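Purine nucleoside phosphorylase (Bacillus licheniformis, PDB 6DZD) probably catalyses the phosphorolysis of adenosine, inosine and S-methyl-5'-thioadenosine and the deamination of adenosine, and carries a bound zinc ion. Local coordinates at residues A[33-38]-A[268-273]; A[47-52]-A[63-68]; A[125-130]-A[145-150]; A[184-189]-A[247-252]. All blocks are in the same frame, centred on the assembly; numbering follows the deposited sequence.

Contact 1: residues A[33-38]-A[268-273]; sequences GFTTKN and GRMMSF
Gly-33 and Phe-273 are joined by a reciprocal pair of backbone hydrogen bonds, Gly-33 N to Phe-273 O at 3.0 Å and Phe-273 N to Gly-33 O at 3.1 Å. The Phe-273 ring then folds back over its own partner. With CG set between the backbone N and the carbonyl carbon (chi1 55°), it lies face-on across the glycine, whose CA makes a CH-pi contact 3.8 Å from the ring centroid. Two residues along, Thr-35 N donates to Met-271 O, while Met-271 N turns to the side-chain Thr-35 OG1 at 2.9 Å. The hydroxyl thus takes the place of a backbone carbonyl where strand 30-35 ends. These bonds knit strands 30-35 and 270-276 as antiparallel neighbours inside a mixed sheet. Phe-34 and Ser-272, a non-hydrogen-bonded pair, project from the face opposite to Phe-273, and Ser-272 CB meets the edge of the Phe-34 ring at CD1 (3.8 Å). The bent side chain of Met-270 brings CE to the far end of that ring, 3.8 Å from Phe-34 CE2. Further out, Tyr-136 of strand 133-139 touches Phe-34 and Ser-272 and hydrogen-bonds Gly-33 O, whereas Trp-80 backs Met-271 and Phe-273.

Contact 2: residues A[47-52]-A[63-68]; sequences HSLNTG and INNRKK
Asn-65 and Arg-66, consecutive on helix 59-72, each reach across to a backbone carbonyl of the loop 47-52. The Asn-65 amide donates from ND2 to Asn-50 O at 2.6 Å, almost straight (168°), with the acceptor in the amide plane and the donor on a carbonyl lone pair. The amide is held at its other corners as well, since OD1 accepts from Glu-41 N and ND2 has a further partner in Ser-42 OG, which should fix its rotation. An apolar contact flanks the same grip: Leu-49 and Asn-65 run past one another in opposite senses, Leu-49 CD1 lying 3.6 Å from Asn-65 CB. Arg-66 works differently. Its chain runs extended from CG to NE, and the guanidinium meets Thr-51 O side-on, NE and NH1 both donating to that single oxygen at 3.0 Å each, with the oxygen in the guanidinium plane. Its NH2 is bonded to the carbonyls of Gly-102 and Ala-103, and Phe-82 makes a cation-pi contact with the group.

The loop itself is shaped by an Asx turn, in which Asn-50 OD1 accepts from Gly-52 N at 3.0 Å; the same OD1 also takes the backbone N of Arg-269, tying the turn to the approach of strand 270-276. Further along the helix Val-69 touches Leu-49. The looser side is at Lys-68, which is partly exposed: its CG comes no nearer than 4.9 Å to Leu-49 CD1, and its NZ bonds to Gly-39 O rather than to the loop 47-52.

Contact 3: residues A[125-130]-A[145-150]; sequences LALCFA and VGIAHA
Apolar contact between Leu-125, Leu-127 and Ile-147 forms the greater part of this interface. No hydrogen bond crosses it: the strand axes run nearly parallel, 20° apart, but stay 7.4 Å from each other, so side chains and not backbones do the joining. Ile-147 inserts between the two leucines. Its CG1 stands between the backbone N and the carbonyl carbon (chi1 55°), and the extended chain carries CD1 up to the opposite strand, 3.9 Å from Leu-125 CB and 3.4 Å from Leu-125 O. Leu-127 comes the other way, sliding past the isoleucine so that CD1 rests 3.5 Å from Ile-147 CG1 and reaches the backbone of Ala-148. Leu-125 CD1 touches Val-145 O more lightly, at 3.9 Å.

Aromatic contact closes the end of the interface. The rings of Phe-129 and His-149 meet obliquely, their planes at 58° and centroids 5.3 Å apart, with Phe-129 CE1 near the plane of the imidazole at its edge and 3.5 Å from His-149 CD2. The Phe-129 ring also sets its own edge toward Ala-148 O. Outside the two strands, His-87 packs edge-to-face with the His-149 ring.

The polar interaction of the imidazole also lies beyond the two strands, His-149 ND1 being hydrogen-bonded to Asp-114 OD2. Cys-132 adjoins the His-149 side chain, and this Cys-His-Asp grouping is consistent with a charge relay. Strands 124-129 and 144-150 belong to different mixed sheets, and their facing side chains make the buried layer between two stacked sheets.

Contact 4: residues A[184-189]-A[247-252]; sequences PAIGSC and SLCTSC. With ZN (zinc ion), chain C.
Cys-249 and Cys-189 turn their sulfurs onto one zinc ion through different rotations: SG of Cys-249 is anti to its backbone nitrogen (chi1 177°), while that of Cys-189 sits between the backbone N and the carbonyl carbon (41°). Each SG binds the metal at 2.3 Å, and the two sulfurs are 3.7 Å apart. Cys-252, with SG turned to the side of its backbone N, supplies a third ligand, and Cys-190 completes the four. The Cys-249 sulfur also accepts two backbone N-H groups: Gly-187 N donates to its SG at 3.1 Å in a nearly straight bond, and Cys-252 N makes a longer one to the same SG at 3.5 Å. Such N-H donors would be expected to temper its negative charge.

Away from the metal the loops also meet where Thr-250 N donates to Ala-185 O at 3.2 Å from well above the carbonyl plane. Thr-250 CG2 lies against the Pro-184 carbonyl carbon (3.6 Å), and its OG1 is bonded to Asp-131. Pro-184 CB and Leu-248 CB meet at 4.2 Å, and Ile-186 CG1 approaches Ser-251 CB at a similar separation. Two adjacent cysteines from one loop and a CxxC pair from another form a Cys4 zinc site that cross-links segments far apart in sequence.

How the contacts relate
Contact 1 brings together segments near the two ends of the chain, and the other three fall within the span it encloses, in the order 2, 3, 4. Strand 270-276 is the common element: it pairs with 30-35 in contact 1 and with 124-129 on its other side, so contacts 1 and 3, with centres 10 Å apart, share a sheet. Contact 3 then faces that sheet onto the second one. Contact 2 adjoins contact 1 at 9 Å between centres: loop 47-52 lies against the start of strand 270-276 and carries helix 59-72 on its other side. Contact 4 is centred 22 Å from contact 2 and does not touch it, but meets contact 1, where Thr-250 packs on Met-270.

Contact 1: residues A[33-38]-A[268-273]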
loop_
_atom_site.group_PDB
_atom_site.type_symbol
_atom_site.label_atom_id
_atom_site.label_comp_id
_atom_site.label_asym_id
_atom_site.label_seq_id
_atom_site.Cartn_x
_atom_site.Cartn_y
_atom_site.Cartn_z
ATOM N N GLY A 33 1.100 -9.351 1.947
ATOM C CA GLY A 33 -0.231 -9.253 2.514
ATOM C C GLY A 33 -0.547 -7.855 3.007
ATOM O O GLY A 33 0.180 -6.897 2.737
ATOM N N PHE A 34 -1.638 -7.775 3.779
ATOM C CA PHE A 34 -2.273 -6.542 4.241
ATOM C C PHE A 34 -2.969 -6.846 5.561
ATOM O O PHE A 34 -3.669 -7.855 5.665
ATOM C CB PHE A 34 -3.286 -6.062 3.193
ATOM C CG PHE A 34 -3.723 -4.626 3.325
ATOM C CD1 PHE A 34 -2.916 -3.595 2.866
ATOM C CD2 PHE A 34 -4.985 -4.315 3.818
ATOM C CE1 PHE A 34 -3.331 -2.270 2.932
ATOM C CE2 PHE A 34 -5.421 -2.988 3.896
ATOM C CZ PHE A 34 -4.593 -1.956 3.446
ATOM N N THR A 35 -2.776 -6.013 6.571
ATOM C CA THR A 35 -3.429 -6.341 7.832
ATOM C C THR A 35 -4.858 -5.785 7.863
ATOM O O THR A 35 -5.251 -4.926 7.064
ATOM C CB THR A 35 -2.621 -5.837 9.039
ATOM O OG1 THR A 35 -2.445 -4.420 8.956
ATOM C CG2 THR A 35 -1.252 -6.532 9.102
ATOM N N THR A 36 -5.627 -6.277 8.825
ATOM C CA THR A 36 -6.998 -5.874 9.081
ATOM C C THR A 36 -7.042 -5.072 10.373
ATOM O O THR A 36 -6.042 -4.915 11.066
ATOM C CB THR A 36 -7.928 -7.087 9.206
ATOM O OG1 THR A 36 -7.763 -7.663 10.512
ATOM C CG2 THR A 36 -7.644 -8.144 8.155
ATOM N N LYS A 37 -8.234 -4.559 10.671
ATOM C CA LYS A 37 -8.493 -3.758 11.870
ATOM C C LYS A 37 -8.330 -4.556 13.168
ATOM O O LYS A 37 -8.092 -3.976 14.230
ATOM C CB LYS A 37 -9.944 -3.247 11.757
ATOM C CG LYS A 37 -10.362 -1.929 12.395
ATOM C CD LYS A 37 -11.910 -1.770 12.332
ATOM N N ASN A 38 -8.467 -5.871 13.101
ATOM C CA ASN A 38 -8.750 -6.693 14.268
ATOM C C ASN A 38 -7.566 -7.456 14.871
ATOM O O ASN A 38 -6.585 -7.804 14.199
ATOM C CB ASN A 38 -9.863 -7.660 13.906
ATOM C CG ASN A 38 -10.946 -6.982 13.107
ATOM O OD1 ASN A 38 -11.496 -5.958 13.546
ATOM N ND2 ASN A 38 -11.265 -7.535 11.925
ATOM N N GLY A 268 -6.796 4.436 13.159
ATOM C CA GLY A 268 -5.605 3.624 13.006
ATOM C C GLY A 268 -5.204 3.456 11.541
ATOM O O GLY A 268 -5.805 4.010 10.622
ATOM N N ARG A 269 -4.138 2.689 11.333
ATOM C CA ARG A 269 -3.625 2.388 10.000
ATOM C C ARG A 269 -3.368 0.898 9.918
ATOM O O ARG A 269 -2.761 0.320 10.829
ATOM C CB ARG A 269 -2.316 3.121 9.678
ATOM C CG ARG A 269 -2.351 4.628 9.775
ATOM C CD ARG A 269 -3.056 5.229 8.592
ATOM N NE ARG A 269 -3.094 6.686 8.658
ATOM C CZ ARG A 269 -3.926 7.385 9.427
ATOM N NH1 ARG A 269 -4.804 6.760 10.208
ATOM N NH2 ARG A 269 -3.890 8.710 9.404
ATOM N N MET A 270 -3.836 0.283 8.842
ATOM C CA MET A 270 -3.370 -1.043 8.481
ATOM C C MET A 270 -1.981 -0.925 7.859
ATOM O O MET A 270 -1.457 0.174 7.651
ATOM C CB MET A 270 -4.344 -1.714 7.506
ATOM C CG MET A 270 -5.746 -1.848 8.040
ATOM S SD MET A 270 -6.781 -0.364 7.844
ATOM C CE MET A 270 -6.730 -0.134 6.059
ATOM N N MET A 271 -1.362 -2.062 7.563
ATOM C CA MET A 271 -0.099 -2.002 6.841
ATOM C C MET A 271 -0.047 -3.078 5.760
ATOM O O MET A 271 -0.621 -4.163 5.913
ATOM C CB MET A 271 1.109 -2.123 7.784
ATOM C CG MET A 271 1.262 -3.463 8.404
ATOM S SD MET A 271 2.659 -3.481 9.499
ATOM C CE MET A 271 2.950 -5.228 9.745
ATOM N N SER A 272 0.574 -2.738 4.635
ATOM C CA SER A 272 0.963 -3.733 3.654
ATOM C C SER A 272 2.412 -4.140 3.914
ATOM O O SER A 272 3.219 -3.351 4.414
ATOM C CB SER A 272 0.778 -3.209 2.228
ATOM O OG SER A 272 1.741 -2.245 1.874
ATOM N N PHE A 273 2.730 -5.390 3.591
ATOM C CA PHE A 273 4.056 -5.935 3.833
ATOM C C PHE A 273 4.405 -6.911 2.724
ATOM O O PHE A 273 3.533 -7.601 2.188
ATOM C CB PHE A 273 4.133 -6.643 5.191
ATOM C CG PHE A 273 3.104 -7.696 5.352
ATOM C CD1 PHE A 273 3.339 -8.984 4.897
ATOM C CD2 PHE A 273 1.883 -7.392 5.897
ATOM C CE1 PHE A 273 2.385 -9.942 5.013
ATOM C CE2 PHE A 273 0.908 -8.346 6.020
ATOM C CZ PHE A 273 1.156 -9.626 5.590
#

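Contact 2: residues A[47-52]-A[63-68]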
loop_
_atom_site.group_PDB
_atom_site.type_symbol
_atom_site.label_atom_id
_atom_site.label_comp_id
_atom_site.label_asym_id
_atom_site.label_seq_id
_atom_site.Cartn_x
_atom_site.Cartn_y
_atom_site.Cartn_z
ATOM N N HIS A 47 -8.903 1.175 17.486
ATOM C CA HIS A 47 -9.250 -0.207 17.782
ATOM C C HIS A 47 -9.243 -1.073 16.519
ATOM O O HIS A 47 -9.989 -0.805 15.566
ATOM C CB HIS A 47 -10.613 -0.243 18.454
ATOM C CG HIS A 47 -10.981 -1.590 18.983
ATOM N ND1 HIS A 47 -10.533 -2.060 20.198
ATOM C CD2 HIS A 47 -11.745 -2.575 18.452
ATOM C CE1 HIS A 47 -11.013 -3.275 20.401
ATOM N NE2 HIS A 47 -11.756 -3.609 19.357
ATOM N N SER A 48 -8.429 -2.135 16.525
ATOM C CA SER A 48 -7.518 -2.421 17.635
ATOM C C SER A 48 -6.089 -2.695 17.157
ATOM O O SER A 48 -5.143 -2.526 17.932
ATOM C CB SER A 48 -8.007 -3.613 18.456
ATOM O OG SER A 48 -8.096 -4.784 17.660
ATOM N N LEU A 49 -5.922 -3.119 15.901
ATOM C CA LEU A 49 -4.596 -3.460 15.372
ATOM C C LEU A 49 -3.989 -2.281 14.617
ATOM O O LEU A 49 -3.643 -2.360 13.434
ATOM C CB LEU A 49 -4.667 -4.696 14.480
ATOM C CG LEU A 49 -3.280 -5.304 14.237
ATOM C CD1 LEU A 49 -2.763 -6.018 15.493
ATOM C CD2 LEU A 49 -3.243 -6.221 13.009
ATOM N N ASN A 50 -3.811 -1.177 15.331
ATOM C CA ASN A 50 -3.169 -0.031 14.712
ATOM C C ASN A 50 -1.686 -0.293 14.520
ATOM O O ASN A 50 -1.008 -0.777 15.432
ATOM C CB ASN A 50 -3.352 1.222 15.543
ATOM C CG ASN A 50 -2.609 2.377 14.956
ATOM O OD1 ASN A 50 -2.533 2.517 13.736
ATOM N ND2 ASN A 50 -2.016 3.194 15.810
ATOM N N THR A 51 -1.179 0.015 13.326
ATOM C CA THR A 51 0.230 -0.196 13.029
ATOM C C THR A 51 0.999 1.087 12.747
ATOM O O THR A 51 2.189 1.020 12.422
ATOM C CB THR A 51 0.371 -1.133 11.828
ATOM O OG1 THR A 51 -0.245 -0.501 10.706
ATOM C CG2 THR A 51 -0.324 -2.466 12.095
ATOM N N GLY A 52 0.369 2.252 12.870
ATOM C CA GLY A 52 1.039 3.509 12.613
ATOM C C GLY A 52 1.585 4.102 13.899
ATOM O O GLY A 52 0.882 4.178 14.914
ATOM N N ILE A 63 3.826 -0.910 18.655
ATOM C CA ILE A 63 4.942 -1.842 18.558
ATOM C C ILE A 63 4.481 -3.262 18.867
ATOM O O ILE A 63 4.920 -4.230 18.225
ATOM C CB ILE A 63 6.087 -1.382 19.473
ATOM C CG1 ILE A 63 6.798 -0.192 18.815
ATOM C CG2 ILE A 63 7.038 -2.525 19.746
ATOM C CD1 ILE A 63 7.505 0.719 19.774
ATOM N N ASN A 64 3.568 -3.407 19.834
ATOM C CA ASN A 64 3.025 -4.727 20.129
ATOM C C ASN A 64 2.136 -5.227 18.992
ATOM O O ASN A 64 2.152 -6.423 18.672
ATOM C CB ASN A 64 2.296 -4.711 21.469
ATOM C CG ASN A 64 3.263 -4.764 22.640
ATOM O OD1 ASN A 64 4.460 -4.985 22.459
ATOM N ND2 ASN A 64 2.752 -4.540 23.846
ATOM N N ASN A 65 1.371 -4.340 18.347
ATOM C CA ASN A 65 0.609 -4.797 17.189
ATOM C C ASN A 65 1.550 -5.240 16.062
ATOM O O ASN A 65 1.307 -6.256 15.399
ATOM C CB ASN A 65 -0.319 -3.689 16.682
ATOM C CG ASN A 65 -1.344 -3.266 17.694
ATOM O OD1 ASN A 65 -1.712 -4.024 18.586
ATOM N ND2 ASN A 65 -1.835 -2.041 17.549
ATOM N N ARG A 66 2.652 -4.501 15.859
ATOM C CA ARG A 66 3.660 -4.912 14.885
ATOM C C ARG A 66 4.368 -6.188 15.329
ATOM O O ARG A 66 4.615 -7.087 14.516
ATOM C CB ARG A 66 4.676 -3.785 14.658
ATOM C CG ARG A 66 4.121 -2.510 14.009
ATOM C CD ARG A 66 5.219 -1.477 13.820
ATOM N NE ARG A 66 4.744 -0.195 13.301
ATOM C CZ ARG A 66 5.543 0.815 12.942
ATOM N NH1 ARG A 66 5.032 1.957 12.479
ATOM N NH2 ARG A 66 6.859 0.690 13.045
ATOM N N LYS A 67 4.689 -6.285 16.622
ATOM C CA LYS A 67 5.328 -7.491 17.133
ATOM C C LYS A 67 4.450 -8.715 16.932
ATOM O O LYS A 67 4.967 -9.817 16.720
ATOM C CB LYS A 67 5.684 -7.309 18.604
ATOM C CG LYS A 67 7.095 -6.735 18.840
ATOM C CD LYS A 67 7.293 -6.373 20.320
ATOM C CE LYS A 67 8.711 -6.596 20.784
ATOM N NZ LYS A 67 8.922 -5.878 22.064
ATOM N N LYS A 68 3.122 -8.543 16.990
ATOM C CA LYS A 68 2.226 -9.675 16.781
ATOM C C LYS A 68 2.183 -10.074 15.318
ATOM O O LYS A 68 2.236 -11.269 14.998
ATOM C CB LYS A 68 0.819 -9.347 17.272
ATOM C CG LYS A 68 -0.263 -10.145 16.553
ATOM C CD LYS A 68 -1.492 -10.343 17.431
ATOM C CE LYS A 68 -2.602 -11.149 16.747
ATOM N NZ LYS A 68 -3.844 -11.175 17.592
#

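Contact 3: residues A[125-130]-A[145-150]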
loop_
_atom_site.group_PDB
_atom_site.type_symbol
_atom_site.label_atom_id
_atom_site.label_comp_id
_atom_site.label_asym_id
_atom_site.label_seq_id
_atom_site.Cartn_x
_atom_site.Cartn_y
_atom_site.Cartn_z
ATOM N N LEU A 125 9.294 -5.290 3.883
ATOM C CA LEU A 125 8.987 -3.889 3.617
ATOM C C LEU A 125 7.566 -3.595 4.085
ATOM O O LEU A 125 6.678 -4.443 3.954
ATOM C CB LEU A 125 9.133 -3.595 2.120
ATOM C CG LEU A 125 10.281 -4.349 1.421
ATOM C CD1 LEU A 125 10.329 -4.083 -0.077
ATOM C CD2 LEU A 125 11.585 -3.969 2.043
ATOM N N ALA A 126 7.341 -2.398 4.634
ATOM C CA ALA A 126 6.049 -2.110 5.265
ATOM C C ALA A 126 5.565 -0.677 5.033
ATOM O O ALA A 126 6.283 0.281 5.348
ATOM C CB ALA A 126 6.129 -2.400 6.772
ATOM N N LEU A 127 4.317 -0.541 4.540
ATOM C CA LEU A 127 3.659 0.755 4.357
ATOM C C LEU A 127 2.288 0.806 5.048
ATOM O O LEU A 127 1.556 -0.187 5.106
ATOM C CB LEU A 127 3.517 1.118 2.853
ATOM C CG LEU A 127 4.883 1.321 2.167
ATOM C CD1 LEU A 127 4.786 1.324 0.632
ATOM C CD2 LEU A 127 5.638 2.553 2.698
ATOM N N CYS A 128 1.967 1.969 5.602
ATOM C CA CYS A 128 0.768 2.168 6.407
ATOM C C CYS A 128 -0.372 2.745 5.573
ATOM O O CYS A 128 -0.145 3.521 4.635
ATOM C CB CYS A 128 1.058 3.061 7.608
ATOM S SG CYS A 128 2.093 2.177 8.780
ATOM N N PHE A 129 -1.592 2.283 5.866
ATOM C CA PHE A 129 -2.746 2.572 5.036
ATOM C C PHE A 129 -3.997 2.705 5.875
ATOM O O PHE A 129 -4.121 2.067 6.923
ATOM C CB PHE A 129 -2.949 1.483 3.999
ATOM C CG PHE A 129 -1.889 1.462 2.947
ATOM C CD1 PHE A 129 -2.017 2.236 1.811
ATOM C CD2 PHE A 129 -0.763 0.680 3.096
ATOM C CE1 PHE A 129 -1.045 2.211 0.842
ATOM C CE2 PHE A 129 0.202 0.655 2.133
ATOM C CZ PHE A 129 0.065 1.416 1.004
ATOM N N ALA A 130 -4.892 3.591 5.439
ATOM C CA ALA A 130 -6.215 3.674 6.030
ATOM C C ALA A 130 -7.169 4.352 5.055
ATOM O O ALA A 130 -7.989 5.162 5.495
ATOM C CB ALA A 130 -6.170 4.426 7.360
ATOM N N VAL A 145 10.701 -7.745 -4.990
ATOM C CA VAL A 145 9.427 -7.468 -4.355
ATOM C C VAL A 145 9.401 -5.976 -4.044
ATOM O O VAL A 145 10.435 -5.370 -3.734
ATOM C CB VAL A 145 9.214 -8.331 -3.083
ATOM C CG1 VAL A 145 9.083 -9.786 -3.444
ATOM C CG2 VAL A 145 10.353 -8.149 -2.085
ATOM N N GLY A 146 8.224 -5.374 -4.164
ATOM C CA GLY A 146 8.099 -3.957 -3.891
ATOM C C GLY A 146 6.710 -3.600 -3.417
ATOM O O GLY A 146 5.745 -4.333 -3.645
ATOM N N ILE A 147 6.618 -2.458 -2.736
ATOM C CA ILE A 147 5.328 -1.910 -2.334
ATOM C C ILE A 147 5.377 -0.396 -2.444
ATOM O O ILE A 147 6.405 0.235 -2.180
ATOM C CB ILE A 147 4.905 -2.320 -0.896
ATOM C CG1 ILE A 147 5.988 -1.953 0.128
ATOM C CG2 ILE A 147 4.516 -3.831 -0.824
ATOM C CD1 ILE A 147 5.571 -2.230 1.553
ATOM N N ALA A 148 4.242 0.185 -2.818
ATOM C CA ALA A 148 4.107 1.622 -2.935
ATOM C C ALA A 148 2.784 2.094 -2.330
ATOM O O ALA A 148 1.740 1.437 -2.454
ATOM C CB ALA A 148 4.223 2.044 -4.393
ATOM N N HIS A 149 2.836 3.288 -1.739
ATOM C CA HIS A 149 1.707 3.938 -1.085
ATOM C C HIS A 149 1.235 5.114 -1.938
ATOM O O HIS A 149 1.962 6.110 -2.087
ATOM C CB HIS A 149 2.131 4.403 0.309
ATOM C CG HIS A 149 1.286 5.502 0.880
ATOM N ND1 HIS A 149 1.676 6.826 0.855
ATOM C CD2 HIS A 149 0.097 5.471 1.531
ATOM C CE1 HIS A 149 0.752 7.565 1.448
ATOM N NE2 HIS A 149 -0.214 6.767 1.873
ATOM N N ALA A 150 0.007 5.017 -2.468
ATOM C CA ALA A 150 -0.504 6.014 -3.418
ATOM C C ALA A 150 -1.854 6.548 -2.962
ATOM O O ALA A 150 -2.880 5.910 -3.201
ATOM C CB ALA A 150 -0.636 5.434 -4.822
#

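Contact 4: residues A[184-189]-A[247-252]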
loop_
_atom_site.group_PDB
_atom_site.type_symbol
_atom_site.label_atom_id
_atom_site.label_comp_id
_atom_site.label_asym_id
_atom_site.label_seq_id
_atom_site.Cartn_x
_atom_site.Cartn_y
_atom_site.Cartn_z
ATOM N N PRO A 184 -6.743 -3.314 -0.584
ATOM C CA PRO A 184 -7.893 -2.556 -0.076
ATOM C C PRO A 184 -7.576 -1.074 0.034
ATOM O O PRO A 184 -6.565 -0.673 0.616
ATOM C CB PRO A 184 -8.154 -3.179 1.302
ATOM C CG PRO A 184 -7.608 -4.526 1.205
ATOM C CD PRO A 184 -6.398 -4.436 0.300
ATOM N N ALA A 185 -8.428 -0.273 -0.595
ATOM C CA ALA A 185 -8.379 1.170 -0.521
ATOM C C ALA A 185 -9.806 1.682 -0.668
ATOM O O ALA A 185 -10.737 0.914 -0.965
ATOM C CB ALA A 185 -7.449 1.744 -1.585
ATOM N N ILE A 186 -9.965 2.998 -0.481
ATOM C CA ILE A 186 -11.282 3.624 -0.563
ATOM C C ILE A 186 -11.797 3.573 -1.999
ATOM O O ILE A 186 -11.105 3.967 -2.950
ATOM C CB ILE A 186 -11.225 5.062 -0.014
ATOM C CG1 ILE A 186 -12.620 5.650 0.140
ATOM C CG2 ILE A 186 -10.373 5.980 -0.878
ATOM C CD1 ILE A 186 -12.623 6.913 0.968
ATOM N N GLY A 187 -13.033 3.085 -2.167
ATOM C CA GLY A 187 -13.621 3.002 -3.485
ATOM C C GLY A 187 -14.219 4.322 -3.914
ATOM O O GLY A 187 -14.435 5.223 -3.096
ATOM N N SER A 188 -14.492 4.420 -5.226
ATOM C CA SER A 188 -15.160 5.604 -5.745
ATOM C C SER A 188 -16.534 5.754 -5.128
ATOM O O SER A 188 -17.053 6.870 -5.059
ATOM C CB SER A 188 -15.244 5.560 -7.273
ATOM O OG SER A 188 -15.979 4.444 -7.730
ATOM N N CYS A 189 -17.082 4.659 -4.600
ATOM C CA CYS A 189 -18.338 4.709 -3.872
ATOM C C CYS A 189 -18.299 5.724 -2.741
ATOM O O CYS A 189 -19.305 6.379 -2.469
ATOM C CB CYS A 189 -18.674 3.330 -3.315
ATOM S SG CYS A 189 -17.255 2.456 -2.648
ATOM N N SER A 247 -11.373 -5.772 -4.621
ATOM C CA SER A 247 -12.598 -4.987 -4.673
ATOM C C SER A 247 -12.957 -4.354 -3.331
ATOM O O SER A 247 -13.872 -3.519 -3.286
ATOM C CB SER A 247 -13.743 -5.868 -5.150
ATOM O OG SER A 247 -13.852 -6.981 -4.288
ATOM N N LEU A 248 -12.201 -4.652 -2.273
ATOM C CA LEU A 248 -12.559 -4.204 -0.935
ATOM C C LEU A 248 -12.365 -2.697 -0.793
ATOM O O LEU A 248 -11.335 -2.143 -1.182
ATOM C CB LEU A 248 -11.734 -4.952 0.118
ATOM C CG LEU A 248 -12.024 -6.462 0.255
ATOM C CD1 LEU A 248 -11.075 -7.103 1.255
ATOM C CD2 LEU A 248 -13.469 -6.770 0.628
ATOM N N CYS A 249 -13.383 -2.033 -0.266
ATOM C CA CYS A 249 -13.349 -0.608 0.034
ATOM C C CYS A 249 -13.101 -0.419 1.528
ATOM O O CYS A 249 -13.829 -0.965 2.363
ATOM C CB CYS A 249 -14.662 0.049 -0.393
ATOM S SG CYS A 249 -14.795 1.787 0.004
ATOM N N THR A 250 -12.060 0.334 1.866
ATOM C CA THR A 250 -11.734 0.501 3.279
ATOM C C THR A 250 -12.820 1.284 4.018
ATOM O O THR A 250 -13.056 1.045 5.213
ATOM C CB THR A 250 -10.351 1.158 3.434
ATOM O OG1 THR A 250 -10.306 2.412 2.746
ATOM C CG2 THR A 250 -9.275 0.250 2.884
ATOM N N SER A 251 -13.484 2.219 3.333
ATOM C CA SER A 251 -14.604 2.932 3.941
ATOM C C SER A 251 -15.801 2.010 4.176
ATOM O O SER A 251 -16.416 2.036 5.251
ATOM C CB SER A 251 -15.002 4.117 3.057
ATOM O OG SER A 251 -16.115 4.806 3.586
ATOM N N CYS A 252 -16.149 1.189 3.184
ATOM C CA CYS A 252 -17.353 0.376 3.299
ATOM C C CYS A 252 -17.200 -0.727 4.340
ATOM O O CYS A 252 -18.118 -0.968 5.129
ATOM C CB CYS A 252 -17.708 -0.224 1.945
ATOM S SG CYS A 252 -18.469 0.912 0.801
HETATM ZN ZN ZN C . -16.980 2.320 -0.338
#